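Local coordinates for NADH oxidoreductase (PDB 3PI7), which probably binds NADPH and acts as an NAD(P)H-dependent oxidoreductase, perhaps a quinone reductase, at residues 28-33 / 333-338; 107-112 / 144-149; 245-250 / 271-276. All blocks are in the same frame, centred on the assembly; numbering follows the deposited sequence. Where two conformers were deposited one is given.

Contact 1 (28-33 / 333-338); sequences SALEAM and WVPAEL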
ATOM      1  N   SER A  28      -2.807 -17.149 -14.859  1.00 23.16           N
ATOM      2  CA  SER A  28      -3.889 -16.489 -15.563  1.00 22.07           C
ATOM      3  C   SER A  28      -4.162 -16.979 -16.991  1.00 25.99           C
ATOM      4  O   SER A  28      -5.201 -16.625 -17.534  1.00 25.20           O
ATOM      5  CB  SER A  28      -3.604 -14.991 -15.580  1.00 22.96           C
ATOM      6  OG  SER A  28      -2.396 -14.736 -16.276  1.00 28.40           O
ATOM      7  N   ALA A  29      -3.257 -17.766 -17.591  1.00 24.96           N
ATOM      8  CA  ALA A  29      -3.450 -18.304 -18.938  1.00 25.89           C
ATOM      9  C   ALA A  29      -4.531 -19.377 -18.922  1.00 26.02           C
ATOM     10  O   ALA A  29      -4.603 -20.178 -17.989  1.00 24.12           O
ATOM     11  CB  ALA A  29      -2.143 -18.887 -19.464  1.00 27.41           C
ATOM     12  N   LEU A  30      -5.394 -19.355 -19.919  1.00 24.58           N
ATOM     13  CA  LEU A  30      -6.441 -20.369 -20.047  1.00 24.45           C
ATOM     14  C   LEU A  30      -6.001 -21.307 -21.138  1.00 26.92           C
ATOM     15  O   LEU A  30      -6.121 -20.993 -22.323  1.00 25.97           O
ATOM     16  CB  LEU A  30      -7.817 -19.759 -20.328  1.00 23.61           C
ATOM     17  CG  LEU A  30      -8.974 -20.765 -20.301  1.00 27.78           C
ATOM     18  CD1 LEU A  30      -9.252 -21.267 -18.874  1.00 27.74           C
ATOM     19  CD2 LEU A  30     -10.193 -20.192 -20.949  1.00 32.29           C
ATOM     20  N   GLU A  31      -5.383 -22.391 -20.713  1.00 25.01           N
ATOM     21  CA  GLU A  31      -4.801 -23.412 -21.548  1.00 27.41           C
ATOM     22  C   GLU A  31      -5.890 -24.324 -22.151  1.00 27.50           C
ATOM     23  O   GLU A  31      -5.733 -24.830 -23.261  1.00 28.15           O
ATOM     24  CB  GLU A  31      -3.753 -24.219 -20.719  1.00 30.34           C
ATOM     25  CG  GLU A  31      -4.266 -25.104 -19.576  1.00 44.26           C
ATOM     26  CD  GLU A  31      -4.921 -24.512 -18.332  1.00 63.73           C
ATOM     27  OE1 GLU A  31      -5.025 -23.270 -18.213  1.00 51.04           O
ATOM     28  OE2 GLU A  31      -5.343 -25.314 -17.467  1.00 59.56           O
ATOM     29  N   ALA A  32      -6.967 -24.558 -21.393  1.00 21.42           N
ATOM     30  CA  ALA A  32      -8.093 -25.408 -21.769  1.00 21.39           C
ATOM     31  C   ALA A  32      -9.327 -25.047 -20.948  1.00 22.72           C
ATOM     32  O   ALA A  32      -9.192 -24.541 -19.827  1.00 21.19           O
ATOM     33  CB  ALA A  32      -7.741 -26.879 -21.563  1.00 23.57           C
HETATM   34  N   MSE A  33     -10.528 -25.335 -21.493  1.00 16.75           N
HETATM   35  CA  MSE A  33     -11.767 -25.080 -20.768  1.00 14.37           C
HETATM   36  C   MSE A  33     -12.229 -26.308 -19.988  1.00 15.60           C
HETATM   37  O   MSE A  33     -12.852 -26.168 -18.939  1.00 16.02           O
HETATM   38  CB  MSE A  33     -12.886 -24.678 -21.748  1.00 15.65           C
HETATM   39  CG  MSE A  33     -12.604 -23.391 -22.458  1.00 18.12           C
HETATM   40 SE   MSE A  33     -13.344 -21.920 -21.554  0.75 20.55          SE
HETATM   41  CE  MSE A  33     -15.124 -21.848 -22.320  1.00 16.72           C
ATOM     42  N   TRP A 333     -13.046 -24.136 -28.252  1.00 20.84           N
ATOM     43  CA  TRP A 333     -12.253 -23.121 -28.941  1.00 22.45           C
ATOM     44  C   TRP A 333     -12.089 -21.765 -28.299  1.00 22.68           C
ATOM     45  O   TRP A 333     -11.360 -20.937 -28.867  1.00 20.44           O
ATOM     46  CB  TRP A 333     -12.792 -22.943 -30.375  1.00 23.10           C
ATOM     47  CG  TRP A 333     -12.951 -24.248 -31.101  1.00 26.16           C
ATOM     48  CD1 TRP A 333     -14.112 -24.776 -31.573  1.00 28.85           C
ATOM     49  CD2 TRP A 333     -11.941 -25.261 -31.289  1.00 27.52           C
ATOM     50  NE1 TRP A 333     -13.887 -26.033 -32.088  1.00 29.65           N
ATOM     51  CE2 TRP A 333     -12.556 -26.341 -31.954  1.00 32.20           C
ATOM     52  CE3 TRP A 333     -10.559 -25.337 -31.002  1.00 29.54           C
ATOM     53  CZ2 TRP A 333     -11.854 -27.507 -32.300  1.00 32.67           C
ATOM     54  CZ3 TRP A 333      -9.872 -26.500 -31.323  1.00 31.98           C
ATOM     55  CH2 TRP A 333     -10.510 -27.558 -31.988  1.00 33.45           C
ATOM     56  N   VAL A 334     -12.695 -21.510 -27.139  1.00 18.58           N
ATOM     57  CA  VAL A 334     -12.430 -20.221 -26.494  1.00 18.74           C
ATOM     58  C   VAL A 334     -10.885 -20.111 -26.165  1.00 21.54           C
ATOM     59  O   VAL A 334     -10.324 -19.076 -26.484  1.00 21.97           O
ATOM     60  CB  VAL A 334     -13.324 -19.988 -25.262  1.00 21.83           C
ATOM     61  CG1 VAL A 334     -12.666 -19.053 -24.252  1.00 21.73           C
ATOM     62  CG2 VAL A 334     -14.694 -19.464 -25.692  1.00 21.62           C
ATOM     63  N   PRO A 335     -10.169 -21.123 -25.613  1.00 20.28           N
ATOM     64  CA  PRO A 335      -8.735 -20.916 -25.314  1.00 19.99           C
ATOM     65  C   PRO A 335      -7.908 -20.535 -26.537  1.00 25.29           C
ATOM     66  O   PRO A 335      -7.034 -19.680 -26.422  1.00 24.53           O
ATOM     67  CB  PRO A 335      -8.290 -22.255 -24.726  1.00 22.30           C
ATOM     68  CG  PRO A 335      -9.511 -22.814 -24.141  1.00 26.07           C
ATOM     69  CD  PRO A 335     -10.598 -22.452 -25.138  1.00 21.82           C
ATOM     70  N   ALA A 336      -8.200 -21.134 -27.704  1.00 24.19           N
ATOM     71  CA  ALA A 336      -7.501 -20.800 -28.942  1.00 25.53           C
ATOM     72  C   ALA A 336      -7.757 -19.357 -29.314  1.00 28.87           C
ATOM     73  O   ALA A 336      -6.863 -18.686 -29.798  1.00 29.67           O
ATOM     74  CB  ALA A 336      -7.959 -21.715 -30.070  1.00 27.07           C
ATOM     75  N   GLU A 337      -8.984 -18.877 -29.121  1.00 26.01           N
ATOM     76  CA  GLU A 337      -9.309 -17.496 -29.458  1.00 26.32           C
ATOM     77  C   GLU A 337      -8.727 -16.508 -28.457  1.00 31.40           C
ATOM     78  O   GLU A 337      -8.398 -15.390 -28.842  1.00 31.95           O
ATOM     79  CB  GLU A 337     -10.831 -17.285 -29.579  1.00 27.93           C
ATOM     80  CG  GLU A 337     -11.460 -17.994 -30.766  1.00 37.30           C
ATOM     81  CD  GLU A 337     -10.918 -17.618 -32.135  1.00 51.99           C
ATOM     82  OE1 GLU A 337     -10.538 -16.442 -32.334  1.00 43.43           O
ATOM     83  OE2 GLU A 337     -10.832 -18.521 -32.995  1.00 52.68           O
ATOM     84  N   LEU A 338      -8.620 -16.891 -27.179  1.00 29.06           N
ATOM     85  CA  LEU A 338      -8.094 -15.993 -26.158  1.00 30.42           C
ATOM     86  C   LEU A 338      -6.589 -15.734 -26.335  1.00 38.79           C
ATOM     87  O   LEU A 338      -6.117 -14.694 -25.885  1.00 39.84           O
ATOM     88  CB  LEU A 338      -8.383 -16.521 -24.741  1.00 30.29           C
ATOM     89  CG  LEU A 338      -9.811 -16.340 -24.200  1.00 34.80           C
ATOM     90  CD1 LEU A 338      -9.923 -16.886 -22.795  1.00 35.16           C
ATOM     91  CD2 LEU A 338     -10.230 -14.857 -24.166  1.00 36.34           C
TER
HETATM   92  O   HOH W   1      -6.022 -19.068 -23.958  1.00 34.38           O

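Contact 2 (107-112 / 144-149); sequences RVAFAT and AAMIVN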
ATOM      1  N   ARG A 107     -34.276  -4.958 -23.173  1.00 10.64           N
ATOM      2  CA  ARG A 107     -32.985  -5.437 -23.587  1.00 11.70           C
ATOM      3  C   ARG A 107     -31.973  -4.725 -22.706  1.00 14.62           C
ATOM      4  O   ARG A 107     -32.016  -3.490 -22.591  1.00 15.68           O
ATOM      5  CB  ARG A 107     -32.814  -5.107 -25.044  1.00 16.03           C
ATOM      6  CG  ARG A 107     -31.454  -5.359 -25.604  1.00 20.34           C
ATOM      7  CD  ARG A 107     -31.525  -4.867 -27.037  1.00 30.21           C
ATOM      8  NE  ARG A 107     -31.592  -3.400 -27.172  1.00 23.41           N
ATOM      9  CZ  ARG A 107     -30.784  -2.725 -27.981  1.00 37.03           C
ATOM     10  NH1 ARG A 107     -29.877  -3.368 -28.709  1.00 21.21           N
ATOM     11  NH2 ARG A 107     -30.861  -1.402 -28.057  1.00 29.41           N
ATOM     12  N   VAL A 108     -31.134  -5.495 -22.019  1.00 11.88           N
ATOM     13  CA  VAL A 108     -30.232  -4.933 -21.035  1.00 10.12           C
ATOM     14  C   VAL A 108     -28.830  -5.446 -21.162  1.00 14.09           C
ATOM     15  O   VAL A 108     -28.611  -6.587 -21.578  1.00 15.45           O
ATOM     16  CB  VAL A 108     -30.718  -5.259 -19.570  1.00 13.75           C
ATOM     17  CG1 VAL A 108     -32.030  -4.562 -19.213  1.00 13.21           C
ATOM     18  CG2 VAL A 108     -30.806  -6.771 -19.323  1.00 12.87           C
ATOM     19  N   ALA A 109     -27.885  -4.617 -20.747  1.00 12.52           N
ATOM     20  CA  ALA A 109     -26.531  -5.062 -20.447  1.00 11.90           C
ATOM     21  C   ALA A 109     -26.633  -5.556 -19.020  1.00 13.12           C
ATOM     22  O   ALA A 109     -27.374  -4.945 -18.233  1.00 12.66           O
ATOM     23  CB  ALA A 109     -25.554  -3.904 -20.558  1.00 13.63           C
ATOM     24  N   PHE A 110     -25.984  -6.661 -18.656  1.00  8.84           N
ATOM     25  CA  PHE A 110     -26.157  -7.096 -17.280  1.00  8.44           C
ATOM     26  C   PHE A 110     -24.873  -7.666 -16.701  1.00 12.96           C
ATOM     27  O   PHE A 110     -24.030  -8.152 -17.447  1.00 13.29           O
ATOM     28  CB  PHE A 110     -27.284  -8.124 -17.156  1.00 10.08           C
ATOM     29  CG  PHE A 110     -26.988  -9.413 -17.870  1.00 10.32           C
ATOM     30  CD1 PHE A 110     -27.302  -9.569 -19.217  1.00 12.64           C
ATOM     31  CD2 PHE A 110     -26.425 -10.485 -17.190  1.00 11.04           C
ATOM     32  CE1 PHE A 110     -27.006 -10.766 -19.890  1.00 13.27           C
ATOM     33  CE2 PHE A 110     -26.105 -11.664 -17.866  1.00 11.63           C
ATOM     34  CZ  PHE A 110     -26.414 -11.797 -19.205  1.00 11.65           C
ATOM     35  N   ALA A 111     -24.788  -7.663 -15.371  1.00 11.31           N
ATOM     36  CA  ALA A 111     -23.691  -8.239 -14.611  1.00 13.10           C
ATOM     37  C   ALA A 111     -24.340  -9.203 -13.637  1.00 15.45           C
ATOM     38  O   ALA A 111     -25.292  -8.840 -12.947  1.00 14.44           O
ATOM     39  CB  ALA A 111     -22.892  -7.139 -13.901  1.00 13.91           C
ATOM     40  N   THR A 112     -23.910 -10.454 -13.661  1.00 10.55           N
ATOM     41  CA  THR A 112     -24.545 -11.487 -12.835  1.00 10.49           C
ATOM     42  C   THR A 112     -24.127 -11.424 -11.384  1.00 14.51           C
ATOM     43  O   THR A 112     -24.878 -11.912 -10.521  1.00 13.54           O
ATOM     44  CB  THR A 112     -24.264 -12.871 -13.438  1.00 17.40           C
ATOM     45  OG1 THR A 112     -22.848 -13.049 -13.515  1.00 16.50           O
ATOM     46  CG2 THR A 112     -24.831 -13.011 -14.818  1.00 13.16           C
ATOM     47  N   ALA A 144     -23.017  -6.095 -24.673  1.00 17.18           N
ATOM     48  CA  ALA A 144     -22.445  -7.268 -24.026  1.00 17.22           C
ATOM     49  C   ALA A 144     -21.202  -6.970 -23.224  1.00 19.40           C
ATOM     50  O   ALA A 144     -20.891  -7.726 -22.325  1.00 18.31           O
ATOM     51  CB  ALA A 144     -22.148  -8.368 -25.040  1.00 19.06           C
ATOM     52  N   ALA A 145     -20.514  -5.866 -23.524  1.00 16.41           N
ATOM     53  CA  ALA A 145     -19.300  -5.484 -22.820  1.00 16.35           C
ATOM     54  C   ALA A 145     -19.404  -4.043 -22.265  1.00 18.19           C
ATOM     55  O   ALA A 145     -18.389  -3.403 -22.036  1.00 16.95           O
ATOM     56  CB  ALA A 145     -18.123  -5.608 -23.763  1.00 18.34           C
HETATM   57  N   MSE A 146     -20.645  -3.580 -22.026  1.00 13.67           N
HETATM   58  CA  MSE A 146     -20.904  -2.210 -21.568  0.50 11.75           C
HETATM   59  C   MSE A 146     -20.611  -2.014 -20.074  1.00 16.48           C
HETATM   60  O   MSE A 146     -20.396  -0.871 -19.663  1.00 15.71           O
HETATM   61  CB  MSE A 146     -22.364  -1.791 -21.894  0.50 12.53           C
HETATM   62  CG  MSE A 146     -22.706  -0.336 -21.519  0.50 17.12           C
HETATM   63 SE   MSE A 146     -24.561   0.148 -21.815  0.50 21.99          SE
HETATM   64  CE  MSE A 146     -24.438   0.319 -23.770  0.50 18.54           C
ATOM     65  N   ILE A 147     -20.603  -3.054 -19.267  1.00 14.04           N
ATOM     66  CA  ILE A 147     -20.413  -2.841 -17.833  1.00 14.60           C
ATOM     67  C   ILE A 147     -19.001  -2.948 -17.307  1.00 19.72           C
ATOM     68  O   ILE A 147     -18.534  -1.963 -16.753  1.00 20.12           O
ATOM     69  CB  ILE A 147     -21.369  -3.781 -17.028  1.00 16.39           C
ATOM     70  CG1 ILE A 147     -22.841  -3.414 -17.314  1.00 15.68           C
ATOM     71  CG2 ILE A 147     -21.068  -3.773 -15.496  1.00 16.46           C
ATOM     72  CD1 ILE A 147     -23.822  -4.449 -16.798  1.00 16.35           C
ATOM     73  N   VAL A 148     -18.376  -4.129 -17.354  1.00 15.78           N
ATOM     74  CA  VAL A 148     -17.135  -4.397 -16.631  1.00 16.90           C
ATOM     75  C   VAL A 148     -16.011  -3.466 -17.042  1.00 19.51           C
ATOM     76  O   VAL A 148     -15.563  -2.680 -16.210  1.00 18.78           O
ATOM     77  CB  VAL A 148     -16.699  -5.885 -16.705  1.00 22.60           C
ATOM     78  CG1 VAL A 148     -15.351  -6.096 -15.998  1.00 22.96           C
ATOM     79  CG2 VAL A 148     -17.777  -6.792 -16.096  1.00 23.14           C
ATOM     80  N   ASN A 149     -15.616  -3.478 -18.314  1.00 14.76           N
ATOM     81  CA  ASN A 149     -14.491  -2.637 -18.702  1.00 14.35           C
ATOM     82  C   ASN A 149     -14.851  -1.167 -18.769  1.00 15.27           C
ATOM     83  O   ASN A 149     -14.111  -0.401 -18.168  1.00 15.61           O
ATOM     84  CB  ASN A 149     -13.832  -3.121 -19.981  1.00 15.18           C
ATOM     85  CG  ASN A 149     -13.051  -4.407 -19.742  1.00 23.18           C
ATOM     86  OD1 ASN A 149     -12.639  -4.716 -18.619  1.00 20.31           O
ATOM     87  ND2 ASN A 149     -12.942  -5.229 -20.763  1.00 25.30           N
TER

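Contact 3 (245-250 / 271-276); sequences LASAIF and VIREPG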
ATOM      1  N   LEU A 245       7.346  -7.363 -12.670  1.00 15.85           N
ATOM      2  CA  LEU A 245       7.164  -6.203 -13.546  1.00 15.11           C
ATOM      3  C   LEU A 245       6.599  -5.039 -12.760  1.00 16.27           C
ATOM      4  O   LEU A 245       7.126  -3.928 -12.820  1.00 15.69           O
ATOM      5  CB  LEU A 245       6.213  -6.542 -14.700  1.00 15.83           C
ATOM      6  CG  LEU A 245       5.786  -5.402 -15.606  1.00 21.01           C
ATOM      7  CD1 LEU A 245       6.989  -4.755 -16.277  1.00 21.15           C
ATOM      8  CD2 LEU A 245       4.771  -5.878 -16.603  1.00 23.06           C
ATOM      9  N   ALA A 246       5.539  -5.297 -11.997  1.00 12.34           N
ATOM     10  CA  ALA A 246       4.921  -4.210 -11.237  1.00 12.70           C
ATOM     11  C   ALA A 246       5.845  -3.720 -10.107  1.00 15.17           C
ATOM     12  O   ALA A 246       5.850  -2.523  -9.795  1.00 13.23           O
ATOM     13  CB  ALA A 246       3.582  -4.661 -10.706  1.00 14.28           C
ATOM     14  N   SER A 247       6.626  -4.641  -9.520  1.00 12.47           N
ATOM     15  CA  SER A 247       7.594  -4.317  -8.468  0.50 12.23           C
ATOM     16  C   SER A 247       8.614  -3.309  -8.999  1.00 16.80           C
ATOM     17  O   SER A 247       8.915  -2.320  -8.321  1.00 14.95           O
ATOM     18  CB  SER A 247       8.299  -5.582  -7.992  0.50 14.21           C
ATOM     19  OG  SER A 247       9.314  -5.245  -7.061  0.70 18.11           O
ATOM     20  N   ALA A 248       9.123  -3.548 -10.223  1.00 14.41           N
ATOM     21  CA  ALA A 248      10.101  -2.687 -10.900  1.00 14.03           C
ATOM     22  C   ALA A 248       9.509  -1.339 -11.217  1.00 15.02           C
ATOM     23  O   ALA A 248      10.153  -0.310 -10.995  1.00 12.79           O
ATOM     24  CB  ALA A 248      10.581  -3.356 -12.182  1.00 15.46           C
ATOM     25  N   ILE A 249       8.264  -1.324 -11.739  1.00 12.37           N
ATOM     26  CA  ILE A 249       7.611  -0.063 -12.085  1.00 11.57           C
ATOM     27  C   ILE A 249       7.450   0.789 -10.825  1.00 13.75           C
ATOM     28  O   ILE A 249       7.870   1.920 -10.807  1.00 12.62           O
ATOM     29  CB  ILE A 249       6.256  -0.348 -12.768  1.00 13.41           C
ATOM     30  CG1 ILE A 249       6.498  -0.929 -14.184  1.00 13.21           C
ATOM     31  CG2 ILE A 249       5.387   0.933 -12.819  1.00 14.79           C
ATOM     32  CD1 ILE A 249       5.228  -1.487 -14.804  1.00 15.83           C
ATOM     33  N   PHE A 250       6.826   0.230  -9.777  1.00 11.49           N
ATOM     34  CA  PHE A 250       6.625   0.938  -8.532  1.00 10.58           C
ATOM     35  C   PHE A 250       7.931   1.508  -7.991  1.00 13.85           C
ATOM     36  O   PHE A 250       7.988   2.671  -7.599  1.00 12.67           O
ATOM     37  CB  PHE A 250       6.005  -0.011  -7.518  1.00 11.28           C
ATOM     38  CG  PHE A 250       5.710   0.643  -6.191  1.00 11.23           C
ATOM     39  CD1 PHE A 250       4.780   1.679  -6.099  1.00 15.69           C
ATOM     40  CD2 PHE A 250       6.300   0.170  -5.017  1.00 13.43           C
ATOM     41  CE1 PHE A 250       4.458   2.242  -4.866  1.00 15.86           C
ATOM     42  CE2 PHE A 250       5.965   0.721  -3.780  1.00 15.33           C
ATOM     43  CZ  PHE A 250       5.043   1.752  -3.714  1.00 14.81           C
ATOM     44  N   VAL A 271       7.034  -8.173  -4.909  1.00 14.88           N
ATOM     45  CA  VAL A 271       7.963  -7.658  -3.904  1.00 14.38           C
ATOM     46  C   VAL A 271       7.871  -6.147  -3.830  1.00 16.18           C
ATOM     47  O   VAL A 271       7.792  -5.490  -4.860  1.00 15.91           O
ATOM     48  CB  VAL A 271       9.422  -8.116  -4.221  1.00 17.93           C
ATOM     49  CG1 VAL A 271      10.449  -7.435  -3.317  1.00 17.86           C
ATOM     50  CG2 VAL A 271       9.568  -9.634  -4.135  1.00 17.80           C
ATOM     51  N   ILE A 272       7.887  -5.593  -2.621  1.00 12.48           N
ATOM     52  CA  ILE A 272       8.080  -4.145  -2.411  1.00 12.09           C
ATOM     53  C   ILE A 272       9.603  -4.053  -2.316  1.00 16.11           C
ATOM     54  O   ILE A 272      10.188  -4.352  -1.258  1.00 14.95           O
ATOM     55  CB  ILE A 272       7.356  -3.616  -1.167  1.00 15.27           C
ATOM     56  CG1 ILE A 272       5.847  -3.941  -1.202  1.00 14.94           C
ATOM     57  CG2 ILE A 272       7.614  -2.109  -1.039  1.00 16.61           C
ATOM     58  CD1 ILE A 272       5.111  -3.800   0.192  1.00 18.47           C
ATOM     59  N   ARG A 273      10.248  -3.728  -3.446  1.00 14.29           N
ATOM     60  CA  ARG A 273      11.702  -3.722  -3.546  0.50 14.37           C
ATOM     61  C   ARG A 273      12.368  -2.854  -2.481  1.00 17.68           C
ATOM     62  O   ARG A 273      13.333  -3.296  -1.858  1.00 16.42           O
ATOM     63  CB  ARG A 273      12.161  -3.255  -4.933  0.50 13.79           C
ATOM     64  CG  ARG A 273      13.621  -3.611  -5.196  0.50  9.80           C
ATOM     65  CD  ARG A 273      14.085  -3.119  -6.551  0.50 16.31           C
ATOM     66  NE  ARG A 273      13.449  -3.851  -7.654  0.50 16.50           N
ATOM     67  CZ  ARG A 273      13.684  -3.608  -8.939  0.50 27.48           C
ATOM     68  NH1 ARG A 273      14.528  -2.650  -9.296  0.50 18.60           N
ATOM     69  NH2 ARG A 273      13.066  -4.315  -9.878  0.50 13.91           N
ATOM     70  N   GLU A 274      11.861  -1.638  -2.277  1.00 15.54           N
ATOM     71  CA  GLU A 274      12.453  -0.726  -1.301  1.00 15.88           C
ATOM     72  C   GLU A 274      11.366  -0.191  -0.404  1.00 16.73           C
ATOM     73  O   GLU A 274      10.790   0.857  -0.715  1.00 15.09           O
ATOM     74  CB  GLU A 274      13.163   0.428  -2.031  1.00 17.51           C
ATOM     75  CG  GLU A 274      14.422   0.047  -2.796  1.00 30.48           C
ATOM     76  CD  GLU A 274      15.570  -0.538  -1.989  1.00 62.08           C
ATOM     77  OE1 GLU A 274      15.777  -0.111  -0.829  1.00 61.18           O
ATOM     78  OE2 GLU A 274      16.277  -1.420  -2.533  1.00 58.33           O
ATOM     79  N   PRO A 275      11.006  -0.897   0.691  1.00 13.96           N
ATOM     80  CA  PRO A 275       9.930  -0.388   1.555  1.00 13.31           C
ATOM     81  C   PRO A 275      10.195   1.018   2.097  1.00 17.52           C
ATOM     82  O   PRO A 275       9.237   1.737   2.367  1.00 15.51           O
ATOM     83  CB  PRO A 275       9.862  -1.420   2.702  1.00 15.54           C
ATOM     84  CG  PRO A 275      10.377  -2.661   2.089  1.00 19.74           C
ATOM     85  CD  PRO A 275      11.512  -2.185   1.195  1.00 15.67           C
ATOM     86  N   GLY A 276      11.472   1.441   2.140  1.00 16.10           N
ATOM     87  CA  GLY A 276      11.846   2.800   2.537  1.00 15.95           C
ATOM     88  C   GLY A 276      11.164   3.854   1.674  1.00 17.03           C
ATOM     89  O   GLY A 276      10.942   4.986   2.124  1.00 17.40           O
TER
HETATM   90  O   HOH W   2       8.816  -2.246  -5.590  1.00 16.16           O

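Contact 1 (28-33 / 333-338)
L30 and M33, in the loop that joins strands 10-16 and 37-43, pack on V334, P335 and L338 of helix 327-338. Both loop side chains touch the ring of P335, and the meeting is almost wholly apolar. Its ring carbon CD lies only 3.5 Å from CG of M33, which is tight for two carbons. CG of the same ring faces the main chain of A32, 3.8 Å from its CA. M33 is a selenomethionine, and its chain bends at chi2 (-93°) and again at chi3 (-88°). The double bend brings the end of the chain back over V334, with CE 3.9 Å from CB of V334. L30 meets the same ring more loosely, with CD2 4.2 Å from CG of P335. Its CG stands anti to the backbone N (chi1 -173°), and from there CD2 of L30 reaches CD1 of L338 at 3.8 Å. L30 also touches V66 and I69 of helix 63-69, and L338 shares V66, so helix 63-69 adds to this apolar patch. A water donates to O of P335, with its own O 2.7 Å away. The water O also lies 2.5 Å from O of L30, which is too short to be trusted, so its bridging role is doubtful. P335 has no N-H to give to the preceding turn, and the helix is kinked here. The charged end of E31 turns elsewhere, with OE2 hydrogen-bonded to OH of Y36. The pairing of an early loop with a helix from near the C-terminus fits the medium-chain dehydrogenase/reductase fold, in which the chain returns after the Rossmann domain to complete the GroES-like domain.

Contact 2 (107-112 / 144-149)
I147 lies over A109, F110 and A111 of strand 107-111, a strand of the GroES-like domain. Its side chain does most of the touching. CG1 is anti to the carbonyl carbon (chi1 -64°), and chi2 is extended at 168°. These torsions lay CD1 on the strand's main chain, 3.4 Å from C of F110. The same methyl meets CB of A109 at 4.2 Å. The other branch, CG2, serves A111, 4.1 Å from its CB. A109 and A111 both point their methyls toward 144-149, as alternate residues of a strand do. Small side chains at these two places let I147 come down onto the backbone. F110, between them, points away. Its ring packs on A124 and A126 of strand 123-127 and on C131. I147 also touches I132 of strand 131-133, which pairs with 107-111, so it spans two neighbouring strands. On the main-chain side, E86 OE1 accepts a hydrogen bond from N of V148 and a weak one from N of I147. One residue back, the selenomethionine M146, modelled in two conformers, one of them described here, adds a contact, its CB lying 4.1 Å from CB of A109.

Contact 3 (245-250 / 271-276)
S247 on helix 243-252, in one of its two modelled conformers, makes the one direct hydrogen bond of this contact, to the backbone of V271 in the short strand 270-272. The conformer described here has OG anti to the backbone N (chi1 175°). In this conformer OG of S247 donates to O of V271 (2.7 Å); the bond may not hold in the other. The hydroxyl stands above the carbonyl plane, 37° out of it. A water makes a second, indirect polar link. It donates to O of S247 at 2.7 Å and accepts from N of R273 at 3.0 Å. The water lies at the edge of the F250 ring, in its plane.

Of the apolar contacts, F250 gives the side-chain pair. Its CE2 is 4.3 Å from CG2 of I272, which approaches the ring at its edge. F250 also meets the ring of W259, and K283 forms a cation-pi pair with it.

The charged side chain is R273, also modelled in two conformers. In the one described, its chain is extended and then bends at chi3 (-69°). That carries the guanidinium back over the helix, where NH2 comes to 3.5 Å from CB of A248 at an oblique slant. NH2 also forms a salt bridge to OE2 of E222, on helix 221-232. The arginine therefore links the segment 271-276 to two helices of the Rossmann domain.

The other face of helix 243-252 rests on strand 236-239, with A246 and I249 on F237. V271 and I272 pair in an antiparallel ladder with a strand of the second subunit, so the contact joins helix 243-252 to the strand with which this domain meets the second subunit.

In the fold
Contacts 1 and 2 belong to the GroES-like part of the fold, and contact 3 to the Rossmann part. Contact 1 closes a long loop of chain, and contacts 2 and 3 are nested in it, one after the other. Centre to centre, contact 1 is about 22 Å from contact 2 and about 30 Å from contact 3. The centres of contacts 2 and 3 are about 35 Å apart, on opposite sides of the chain's centre. No two contacts touch; the nearest atoms of contacts 1 and 3 are about 11 Å apart. The bound potassium ion is held by D19 and Y21, on the connection that also carries 28-33. Contact 3 alone reaches the second subunit.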